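Local coordinates for probable oxidoreductase (Pseudomonas aeruginosa, PDB 4B7C), which probably catalyses NADP-dependent oxidation or reduction as a member of the medium-chain dehydrogenase/reductase family, its substrate being unknown, at residues L141-I155 / A166-I180. Numbering follows the deposited sequence.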
# COMPACT_ATOMS: atom_id res chain seq x y z
N LEU B 141 -13.55 2.24 -6.97
CA LEU B 141 -14.27 1.41 -6.00
C LEU B 141 -14.38 -0.03 -6.46
O LEU B 141 -14.00 -0.94 -5.75
CB LEU B 141 -15.69 1.95 -5.72
CG LEU B 141 -16.49 1.12 -4.71
CD1 LEU B 141 -15.84 1.22 -3.33
CD2 LEU B 141 -17.96 1.55 -4.63
N LEU B 142 -14.90 -0.22 -7.66
CA LEU B 142 -15.25 -1.56 -8.13
C LEU B 142 -14.06 -2.41 -8.58
O LEU B 142 -14.01 -3.61 -8.32
CB LEU B 142 -16.29 -1.49 -9.25
CG LEU B 142 -17.62 -0.81 -8.87
CD1 LEU B 142 -18.55 -0.74 -10.09
CD2 LEU B 142 -18.29 -1.53 -7.70
N ASP B 143 -13.11 -1.79 -9.27
CA ASP B 143 -11.95 -2.55 -9.78
C ASP B 143 -10.83 -2.70 -8.75
O ASP B 143 -10.20 -3.74 -8.67
CB ASP B 143 -11.40 -1.95 -11.07
CG ASP B 143 -10.39 -2.86 -11.74
OD1 ASP B 143 -10.80 -3.96 -12.18
OD2 ASP B 143 -9.21 -2.47 -11.82
N VAL B 144 -10.60 -1.67 -7.95
CA VAL B 144 -9.52 -1.69 -6.95
C VAL B 144 -10.03 -2.04 -5.54
O VAL B 144 -9.46 -2.90 -4.85
CB VAL B 144 -8.76 -0.35 -6.94
CG1 VAL B 144 -7.54 -0.41 -6.03
CG2 VAL B 144 -8.37 0.03 -8.36
N GLY B 145 -11.10 -1.38 -5.10
CA GLY B 145 -11.68 -1.67 -3.79
C GLY B 145 -12.33 -3.04 -3.72
O GLY B 145 -12.30 -3.70 -2.69
N GLN B 146 -12.95 -3.44 -4.82
CA GLN B 146 -13.68 -4.70 -4.93
C GLN B 146 -14.58 -4.98 -3.71
O GLN B 146 -14.46 -6.00 -3.05
CB GLN B 146 -12.71 -5.87 -5.14
CG GLN B 146 -11.86 -5.71 -6.39
CD GLN B 146 -10.92 -6.88 -6.62
OE1 GLN B 146 -9.73 -6.80 -6.33
NE2 GLN B 146 -11.46 -7.95 -7.15
N PRO B 147 -15.52 -4.06 -3.44
CA PRO B 147 -16.38 -4.27 -2.28
C PRO B 147 -17.32 -5.44 -2.50
O PRO B 147 -17.72 -5.72 -3.62
CB PRO B 147 -17.16 -2.96 -2.20
CG PRO B 147 -17.28 -2.53 -3.62
CD PRO B 147 -15.97 -2.93 -4.26
N LYS B 148 -17.65 -6.11 -1.40
CA LYS B 148 -18.58 -7.24 -1.42
C LYS B 148 -19.77 -6.96 -0.51
O LYS B 148 -19.68 -6.17 0.44
CB LYS B 148 -17.89 -8.53 -0.97
CG LYS B 148 -16.69 -8.92 -1.81
CD LYS B 148 -17.09 -9.33 -3.22
CE LYS B 148 -15.90 -9.94 -3.95
NZ LYS B 148 -15.93 -9.68 -5.42
N ASN B 149 -20.88 -7.64 -0.79
CA ASN B 149 -22.09 -7.53 0.02
C ASN B 149 -21.78 -7.70 1.51
O ASN B 149 -21.06 -8.61 1.90
CB ASN B 149 -23.12 -8.58 -0.41
CG ASN B 149 -24.47 -8.41 0.24
OD1 ASN B 149 -25.14 -7.39 0.08
ND2 ASN B 149 -24.90 -9.44 0.95
N GLY B 150 -22.27 -6.77 2.32
CA GLY B 150 -22.11 -6.85 3.77
C GLY B 150 -20.82 -6.25 4.31
O GLY B 150 -20.66 -6.10 5.52
N GLU B 151 -19.89 -5.91 3.42
CA GLU B 151 -18.64 -5.28 3.85
C GLU B 151 -18.86 -3.84 4.26
O GLU B 151 -19.82 -3.20 3.82
CB GLU B 151 -17.56 -5.35 2.76
CG GLU B 151 -16.97 -6.74 2.56
CD GLU B 151 -15.77 -6.75 1.61
OE1 GLU B 151 -15.72 -5.95 0.66
OE2 GLU B 151 -14.87 -7.58 1.82
N THR B 152 -17.97 -3.34 5.10
CA THR B 152 -18.01 -1.95 5.53
C THR B 152 -17.06 -1.11 4.69
O THR B 152 -15.84 -1.36 4.65
CB THR B 152 -17.69 -1.80 7.03
OG1 THR B 152 -18.71 -2.47 7.79
CG2 THR B 152 -17.64 -0.36 7.45
N VAL B 153 -17.63 -0.12 4.01
CA VAL B 153 -16.90 0.79 3.16
C VAL B 153 -16.89 2.17 3.77
O VAL B 153 -17.94 2.75 4.06
CB VAL B 153 -17.54 0.87 1.75
CG1 VAL B 153 -16.77 1.85 0.88
CG2 VAL B 153 -17.55 -0.51 1.13
N VAL B 154 -15.69 2.70 3.97
CA VAL B 154 -15.52 4.06 4.45
C VAL B 154 -14.98 4.96 3.34
O VAL B 154 -14.09 4.59 2.57
CB VAL B 154 -14.58 4.12 5.66
CG1 VAL B 154 -14.28 5.56 6.05
CG2 VAL B 154 -15.18 3.34 6.83
N ILE B 155 -15.58 6.15 3.23
CA ILE B 155 -15.26 7.07 2.17
C ILE B 155 -14.83 8.42 2.74
O ILE B 155 -15.59 9.07 3.46
CB ILE B 155 -16.49 7.26 1.24
CG1 ILE B 155 -17.25 5.93 0.98
CG2 ILE B 155 -16.07 8.02 -0.02
CD1 ILE B 155 -17.58 5.71 -0.48
N ALA B 166 -19.07 7.40 -5.13
CA ALA B 166 -18.49 6.14 -4.65
C ALA B 166 -19.35 5.50 -3.54
O ALA B 166 -19.63 4.31 -3.56
CB ALA B 166 -17.05 6.36 -4.16
N GLY B 167 -19.77 6.32 -2.58
CA GLY B 167 -20.60 5.85 -1.47
C GLY B 167 -21.95 5.29 -1.91
O GLY B 167 -22.42 4.30 -1.38
N GLN B 168 -22.53 5.92 -2.92
CA GLN B 168 -23.82 5.47 -3.46
C GLN B 168 -23.67 4.16 -4.21
O GLN B 168 -24.50 3.25 -4.09
CB GLN B 168 -24.43 6.53 -4.37
CG GLN B 168 -24.84 7.80 -3.64
CD GLN B 168 -25.44 8.85 -4.56
OE1 GLN B 168 -26.60 8.76 -4.93
NE2 GLN B 168 -24.66 9.87 -4.91
N ILE B 169 -22.59 4.03 -4.97
CA ILE B 169 -22.30 2.77 -5.65
C ILE B 169 -22.13 1.65 -4.61
O ILE B 169 -22.67 0.56 -4.76
CB ILE B 169 -21.04 2.85 -6.53
CG1 ILE B 169 -21.26 3.84 -7.69
CG2 ILE B 169 -20.72 1.48 -7.13
CD1 ILE B 169 -20.02 4.11 -8.51
N ALA B 170 -21.38 1.95 -3.56
CA ALA B 170 -21.14 0.98 -2.48
C ALA B 170 -22.45 0.52 -1.83
O ALA B 170 -22.63 -0.67 -1.55
CB ALA B 170 -20.23 1.60 -1.43
N ARG B 171 -23.37 1.46 -1.62
CA ARG B 171 -24.72 1.14 -1.09
C ARG B 171 -25.42 0.16 -2.01
O ARG B 171 -25.99 -0.84 -1.56
CB ARG B 171 -25.58 2.41 -0.91
CG ARG B 171 -27.04 2.13 -0.54
CD ARG B 171 -27.88 3.39 -0.31
NE ARG B 171 -27.67 4.41 -1.33
CZ ARG B 171 -28.20 4.39 -2.55
NH1 ARG B 171 -29.01 3.40 -2.93
NH2 ARG B 171 -27.92 5.37 -3.41
N LEU B 172 -25.35 0.42 -3.31
CA LEU B 172 -25.98 -0.44 -4.31
C LEU B 172 -25.40 -1.86 -4.34
O LEU B 172 -26.07 -2.79 -4.78
CB LEU B 172 -25.86 0.17 -5.71
CG LEU B 172 -26.67 1.45 -5.91
CD1 LEU B 172 -26.38 2.04 -7.29
CD2 LEU B 172 -28.15 1.13 -5.74
N LYS B 173 -24.15 -2.01 -3.90
CA LYS B 173 -23.50 -3.32 -3.85
C LYS B 173 -23.76 -4.07 -2.55
O LYS B 173 -23.25 -5.17 -2.33
CB LYS B 173 -21.99 -3.18 -4.08
CG LYS B 173 -21.62 -2.62 -5.45
CD LYS B 173 -22.09 -3.51 -6.59
CE LYS B 173 -21.81 -2.87 -7.94
NZ LYS B 173 -22.35 -3.71 -9.04
N GLY B 174 -24.56 -3.47 -1.68
CA GLY B 174 -25.01 -4.12 -0.45
C GLY B 174 -24.07 -3.88 0.72
O GLY B 174 -24.11 -4.60 1.72
N CYS B 175 -23.25 -2.84 0.61
CA CYS B 175 -22.29 -2.52 1.65
C CYS B 175 -22.87 -1.62 2.71
O CYS B 175 -23.81 -0.87 2.47
CB CYS B 175 -21.05 -1.83 1.06
SG CYS B 175 -20.28 -2.78 -0.27
N ARG B 176 -22.27 -1.70 3.89
CA ARG B 176 -22.46 -0.67 4.90
C ARG B 176 -21.54 0.48 4.52
O ARG B 176 -20.33 0.31 4.39
CB ARG B 176 -22.14 -1.19 6.30
CG ARG B 176 -22.22 -0.11 7.36
CD ARG B 176 -22.02 -0.61 8.78
NE ARG B 176 -22.05 0.56 9.66
CZ ARG B 176 -23.15 1.18 10.08
NH1 ARG B 176 -24.36 0.73 9.76
NH2 ARG B 176 -23.04 2.26 10.85
N VAL B 177 -22.11 1.67 4.38
CA VAL B 177 -21.39 2.83 3.86
C VAL B 177 -21.30 3.97 4.87
O VAL B 177 -22.31 4.55 5.28
CB VAL B 177 -22.04 3.36 2.57
CG1 VAL B 177 -21.18 4.43 1.95
CG2 VAL B 177 -22.29 2.22 1.60
N VAL B 178 -20.06 4.31 5.22
CA VAL B 178 -19.78 5.37 6.17
C VAL B 178 -18.94 6.45 5.53
O VAL B 178 -17.84 6.21 5.02
CB VAL B 178 -19.08 4.83 7.44
CG1 VAL B 178 -18.73 5.97 8.39
CG2 VAL B 178 -19.98 3.83 8.15
N GLY B 179 -19.46 7.67 5.58
CA GLY B 179 -18.78 8.83 5.02
C GLY B 179 -18.02 9.62 6.06
O GLY B 179 -18.42 9.68 7.22
N ILE B 180 -16.92 10.22 5.64
CA ILE B 180 -16.19 11.17 6.46
C ILE B 180 -16.21 12.50 5.73
O ILE B 180 -15.73 12.60 4.61
CB ILE B 180 -14.72 10.78 6.70
CG1 ILE B 180 -14.62 9.41 7.40
CG2 ILE B 180 -14.03 11.85 7.54
CD1 ILE B 180 -13.20 8.90 7.53
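The end of I155 reaches the backbone of helix 166-172 at A166 and G167: CD1 lies only 3.1 Å from G167 N, a tight and probably strained approach, and 3.8 Å from A166 CB. Strand 152-155 turns this side chain to the helix-facing side of the sheet, and chi2 of -133°, far from a staggered value, sets CD1 beside the bare CA of G167. L141, on helix 141-145, sets CD2 against the same helix, over A166 O (3.4 Å) and the side chains of I169 and A170. Nearer the sheet, V153 splits its branches, CG1 facing A170 CB and CG2 meeting C175 CB at 3.7 Å.

Strands 152-155 and 176-180 run parallel, in register T152-R176 to I155-G179. The 172° between strand 152-155 and helix 166-172 shows the chain returning antiparallel before re-entering the sheet, the right-handed beta-alpha-beta crossover that opens the Rossmann fold of this family's cofactor domain. V153 is gripped at both backbone ends: its N donates to R176 O and its O accepts from V178 N, each with an N-H...O angle of 175°. On the sheet face turned from the helix, R176 runs beside T152 (OG1 to R176 CD 3.9 Å), and its guanidinium goes on to a salt bridge with E214.

Whereas I155, L141, A166 and A170 are buried, the turn at 148-150 is exposed and K173 and G174 partly so. G174 closes the helix in a Schellman motif, and its O accepts G150 N at 2.9 Å, the donor standing above the carbonyl plane. N149 merely rests OD1 against G174 CA (3.3 Å), while L142 CD2 meets K173 CE, the two side chains crossing at about a right angle.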